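Local coordinates for acetaldehyde dehydrogenase (Acetylating) (Geobacillus thermoglucosidasius, PDB 5J78), which catalyses the NAD-dependent, coenzyme A-acylating oxidation of acetaldehyde to acetyl-CoA, a reaction that ethanol-producing bacteria probably run in reverse, at residues V309-I323 and K355-I367. Sequence-based numbering, arbitrary orientation.
Sequences VASIIMVNGSLNAKI and KEYPFSIEKLSPI
Ile313 meets Phe359 and Pro358 with different branches, divided between them by its first torsion: at chi1 -80° CG1 stands anti to the carbonyl carbon and carries CD1 to the phenyl ring, while CG2, anti to the backbone N, drops onto the proline. Ile313 CD1 lies over one ring face, 3.9 Å from the Phe359 centroid and 16° off the ring normal, which meets the geometry of a CH-pi contact. Ile313 CG2 touches Pro358 CB at 3.7 Å. Val309 CG1 and Ala310 CB approach the same ring obliquely, the latter 3.6 Å from Phe359 CE2. Ile367, where the loop enters strand 367-373, meets Val309 tip to tip, its CD1 4.0 Å from Val309 CG1. Losing the ring to an alanine here would probably open a gap beside Val309 and Ala310 and leave Ile313 CD1 without its aromatic partner.

Met314 bends at chi3 (-41°), which turns its methyl toward the loop; Met314 CE packs 3.8 Å from Ile361 CD1 as SD lies across Pro358. Leu319, from the hairpin's second strand, sets CD1 3.6 Å from Glu362 O and CD2 against Leu364.

Polar bonding is handled within the loop and its neighbours: Lys363 NZ donates to Phe359 O and, nearly in line with the carbonyl bond, to Ile361 O, with Gln277 O as a third acceptor. The first two bonds brace the loop; the third ties it to strand 276-282 of the parallel sheet of the aldehyde dehydrogenase fold. Helix 303-313 and the hairpin thus rest on this loop through mainly apolar contacts, with several carbon and sulfur atoms set against loop carbonyl oxygens, so their association probably rests largely on burial of apolar surface, while hydrogen bonds within and around the loop hold its shape.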
# COMPACT_ATOMS: atom_id res chain seq x y z
N VAL A 309 -32.62 -25.68 -5.47
CA VAL A 309 -31.20 -25.99 -5.34
C VAL A 309 -30.36 -24.75 -5.73
O VAL A 309 -29.40 -24.41 -5.04
CB VAL A 309 -30.81 -27.22 -6.18
CG1 VAL A 309 -29.27 -27.43 -6.19
CG2 VAL A 309 -31.49 -28.45 -5.64
N ALA A 310 -30.75 -24.06 -6.81
CA ALA A 310 -29.97 -22.94 -7.32
C ALA A 310 -29.83 -21.85 -6.29
O ALA A 310 -28.87 -21.08 -6.33
CB ALA A 310 -30.59 -22.37 -8.58
N SER A 311 -30.77 -21.81 -5.37
CA SER A 311 -30.82 -20.76 -4.36
C SER A 311 -29.75 -20.91 -3.31
O SER A 311 -29.38 -19.94 -2.65
CB SER A 311 -32.20 -20.75 -3.69
OG SER A 311 -33.21 -20.70 -4.68
N ILE A 312 -29.26 -22.13 -3.13
CA ILE A 312 -28.23 -22.39 -2.14
C ILE A 312 -26.88 -22.72 -2.76
O ILE A 312 -25.93 -23.00 -2.04
CB ILE A 312 -28.66 -23.54 -1.19
CG1 ILE A 312 -28.79 -24.86 -1.94
CG2 ILE A 312 -29.97 -23.19 -0.50
CD1 ILE A 312 -28.64 -26.06 -1.05
N ILE A 313 -26.78 -22.69 -4.09
CA ILE A 313 -25.52 -22.95 -4.76
C ILE A 313 -24.58 -21.75 -4.60
O ILE A 313 -23.38 -21.94 -4.40
CB ILE A 313 -25.71 -23.28 -6.24
CG1 ILE A 313 -26.14 -24.74 -6.36
CG2 ILE A 313 -24.40 -23.09 -7.05
CD1 ILE A 313 -26.46 -25.19 -7.75
N MET A 314 -25.10 -20.53 -4.70
CA MET A 314 -24.29 -19.37 -4.33
C MET A 314 -25.01 -18.40 -3.39
O MET A 314 -26.24 -18.24 -3.43
CB MET A 314 -23.78 -18.64 -5.59
CG MET A 314 -24.78 -18.25 -6.64
SD MET A 314 -24.00 -18.13 -8.29
CE MET A 314 -22.45 -17.33 -7.89
N VAL A 315 -24.22 -17.82 -2.49
CA VAL A 315 -24.65 -16.76 -1.60
C VAL A 315 -23.72 -15.58 -1.85
O VAL A 315 -22.51 -15.76 -2.05
CB VAL A 315 -24.62 -17.18 -0.12
CG1 VAL A 315 -25.49 -18.42 0.09
CG2 VAL A 315 -23.21 -17.45 0.35
N ASN A 316 -24.29 -14.37 -1.84
CA ASN A 316 -23.72 -13.25 -2.57
C ASN A 316 -23.66 -13.68 -4.03
O ASN A 316 -24.61 -14.28 -4.54
CB ASN A 316 -22.34 -12.83 -2.05
CG ASN A 316 -22.35 -12.46 -0.59
OD1 ASN A 316 -23.38 -12.06 -0.04
ND2 ASN A 316 -21.20 -12.58 0.07
N GLY A 317 -22.54 -13.40 -4.69
CA GLY A 317 -22.34 -13.84 -6.06
C GLY A 317 -21.17 -14.79 -6.12
O GLY A 317 -20.38 -14.76 -7.07
N SER A 318 -21.05 -15.64 -5.09
CA SER A 318 -19.98 -16.63 -5.02
C SER A 318 -20.50 -17.97 -4.51
O SER A 318 -21.52 -18.03 -3.83
CB SER A 318 -18.85 -16.13 -4.12
OG SER A 318 -19.32 -15.96 -2.79
N LEU A 319 -19.77 -19.04 -4.84
CA LEU A 319 -20.11 -20.38 -4.40
C LEU A 319 -20.31 -20.43 -2.89
O LEU A 319 -19.53 -19.89 -2.12
CB LEU A 319 -19.02 -21.37 -4.83
CG LEU A 319 -19.26 -22.84 -4.47
CD1 LEU A 319 -20.49 -23.41 -5.21
CD2 LEU A 319 -18.00 -23.64 -4.77
N ASN A 320 -21.40 -21.07 -2.48
CA ASN A 320 -21.76 -21.28 -1.08
C ASN A 320 -20.92 -22.40 -0.45
O ASN A 320 -21.05 -23.56 -0.83
CB ASN A 320 -23.26 -21.61 -0.99
CG ASN A 320 -23.75 -21.84 0.44
OD1 ASN A 320 -23.04 -21.61 1.42
ND2 ASN A 320 -25.00 -22.29 0.55
N ALA A 321 -20.05 -22.04 0.49
CA ALA A 321 -19.15 -23.01 1.12
C ALA A 321 -19.90 -24.14 1.83
O ALA A 321 -19.34 -25.22 2.05
CB ALA A 321 -18.21 -22.30 2.10
N LYS A 322 -21.16 -23.90 2.20
CA LYS A 322 -21.90 -24.89 2.97
C LYS A 322 -22.32 -26.10 2.14
O LYS A 322 -22.64 -27.13 2.72
CB LYS A 322 -23.12 -24.25 3.64
CG LYS A 322 -22.75 -23.51 4.91
CD LYS A 322 -23.79 -22.49 5.31
CE LYS A 322 -23.30 -21.68 6.51
NZ LYS A 322 -24.42 -21.04 7.26
N ILE A 323 -22.30 -26.01 0.81
CA ILE A 323 -22.57 -27.20 0.01
C ILE A 323 -21.31 -27.90 -0.49
O ILE A 323 -21.39 -28.99 -1.02
CB ILE A 323 -23.47 -26.90 -1.24
CG1 ILE A 323 -22.73 -26.06 -2.29
CG2 ILE A 323 -24.76 -26.23 -0.80
CD1 ILE A 323 -23.39 -26.13 -3.66
N LYS A 355 -22.07 -16.34 -14.53
CA LYS A 355 -21.91 -16.29 -13.08
C LYS A 355 -23.28 -16.23 -12.40
O LYS A 355 -23.41 -16.56 -11.22
CB LYS A 355 -21.07 -15.08 -12.64
CG LYS A 355 -19.90 -14.69 -13.53
CD LYS A 355 -18.63 -15.45 -13.20
CE LYS A 355 -17.62 -15.30 -14.34
NZ LYS A 355 -16.34 -16.03 -14.10
N GLU A 356 -24.29 -15.80 -13.14
CA GLU A 356 -25.62 -15.57 -12.59
C GLU A 356 -26.52 -16.77 -12.82
O GLU A 356 -27.69 -16.74 -12.47
CB GLU A 356 -26.24 -14.31 -13.19
CG GLU A 356 -26.72 -14.41 -14.65
CD GLU A 356 -25.59 -14.32 -15.68
OE1 GLU A 356 -24.43 -14.70 -15.39
OE2 GLU A 356 -25.87 -13.85 -16.81
N TYR A 357 -25.97 -17.80 -13.47
CA TYR A 357 -26.64 -19.07 -13.69
C TYR A 357 -25.92 -20.12 -12.85
O TYR A 357 -24.99 -20.79 -13.32
CB TYR A 357 -26.63 -19.45 -15.16
CG TYR A 357 -27.45 -18.50 -15.99
CD1 TYR A 357 -28.81 -18.71 -16.17
CD2 TYR A 357 -26.88 -17.39 -16.60
CE1 TYR A 357 -29.58 -17.84 -16.92
CE2 TYR A 357 -27.64 -16.51 -17.36
CZ TYR A 357 -28.99 -16.75 -17.52
OH TYR A 357 -29.75 -15.90 -18.27
N PRO A 358 -26.33 -20.26 -11.58
CA PRO A 358 -25.57 -21.03 -10.59
C PRO A 358 -25.25 -22.46 -10.99
O PRO A 358 -24.31 -23.03 -10.43
CB PRO A 358 -26.47 -21.01 -9.37
CG PRO A 358 -27.27 -19.75 -9.52
CD PRO A 358 -27.53 -19.64 -10.98
N PHE A 359 -25.98 -23.04 -11.94
CA PHE A 359 -25.67 -24.41 -12.32
C PHE A 359 -24.51 -24.45 -13.32
O PHE A 359 -23.91 -25.50 -13.53
CB PHE A 359 -26.91 -25.09 -12.90
CG PHE A 359 -27.87 -25.59 -11.84
CD1 PHE A 359 -27.64 -26.79 -11.20
CD2 PHE A 359 -28.98 -24.85 -11.49
CE1 PHE A 359 -28.52 -27.25 -10.21
CE2 PHE A 359 -29.85 -25.31 -10.51
CZ PHE A 359 -29.61 -26.51 -9.87
N SER A 360 -24.17 -23.31 -13.92
CA SER A 360 -23.09 -23.27 -14.90
C SER A 360 -21.72 -23.01 -14.27
O SER A 360 -20.71 -23.17 -14.95
CB SER A 360 -23.36 -22.20 -15.96
OG SER A 360 -23.24 -20.91 -15.40
N ILE A 361 -21.68 -22.60 -12.99
CA ILE A 361 -20.40 -22.32 -12.32
C ILE A 361 -19.81 -23.59 -11.69
O ILE A 361 -20.41 -24.68 -11.75
CB ILE A 361 -20.54 -21.21 -11.23
CG1 ILE A 361 -21.32 -21.69 -9.99
CG2 ILE A 361 -21.20 -19.98 -11.83
CD1 ILE A 361 -21.12 -20.81 -8.75
N GLU A 362 -18.62 -23.43 -11.11
CA GLU A 362 -17.92 -24.51 -10.45
C GLU A 362 -18.62 -24.76 -9.12
O GLU A 362 -18.75 -23.85 -8.30
CB GLU A 362 -16.42 -24.18 -10.22
CG GLU A 362 -15.62 -25.40 -9.77
CD GLU A 362 -14.24 -25.11 -9.21
OE1 GLU A 362 -13.91 -23.93 -8.95
OE2 GLU A 362 -13.47 -26.09 -9.05
N LYS A 363 -19.06 -25.99 -8.90
CA LYS A 363 -19.94 -26.27 -7.77
C LYS A 363 -19.28 -27.04 -6.63
O LYS A 363 -19.80 -27.07 -5.51
CB LYS A 363 -21.19 -27.02 -8.28
CG LYS A 363 -22.02 -26.15 -9.24
CD LYS A 363 -23.07 -26.92 -10.04
CE LYS A 363 -22.47 -27.81 -11.10
NZ LYS A 363 -21.98 -27.04 -12.28
N LEU A 364 -18.13 -27.66 -6.92
CA LEU A 364 -17.33 -28.37 -5.92
C LEU A 364 -18.23 -29.25 -5.04
O LEU A 364 -18.11 -29.27 -3.82
CB LEU A 364 -16.53 -27.39 -5.06
CG LEU A 364 -15.26 -26.79 -5.70
CD1 LEU A 364 -14.64 -25.74 -4.79
CD2 LEU A 364 -14.24 -27.85 -6.04
N SER A 365 -19.13 -29.97 -5.68
CA SER A 365 -20.10 -30.81 -4.97
C SER A 365 -20.78 -31.71 -5.99
O SER A 365 -20.61 -31.52 -7.21
CB SER A 365 -21.12 -29.95 -4.21
OG SER A 365 -21.87 -29.16 -5.11
N PRO A 366 -21.54 -32.70 -5.52
CA PRO A 366 -22.10 -33.68 -6.46
C PRO A 366 -23.34 -33.13 -7.17
O PRO A 366 -24.44 -33.69 -7.11
CB PRO A 366 -22.43 -34.88 -5.56
CG PRO A 366 -21.83 -34.58 -4.24
CD PRO A 366 -21.75 -33.11 -4.13
N ILE A 367 -23.13 -32.00 -7.85
CA ILE A 367 -24.11 -31.38 -8.73
C ILE A 367 -23.46 -31.20 -10.09
O ILE A 367 -22.33 -30.72 -10.20
CB ILE A 367 -24.59 -30.02 -8.22
CG1 ILE A 367 -25.10 -30.15 -6.79
CG2 ILE A 367 -25.65 -29.46 -9.15
CD1 ILE A 367 -25.49 -28.83 -6.11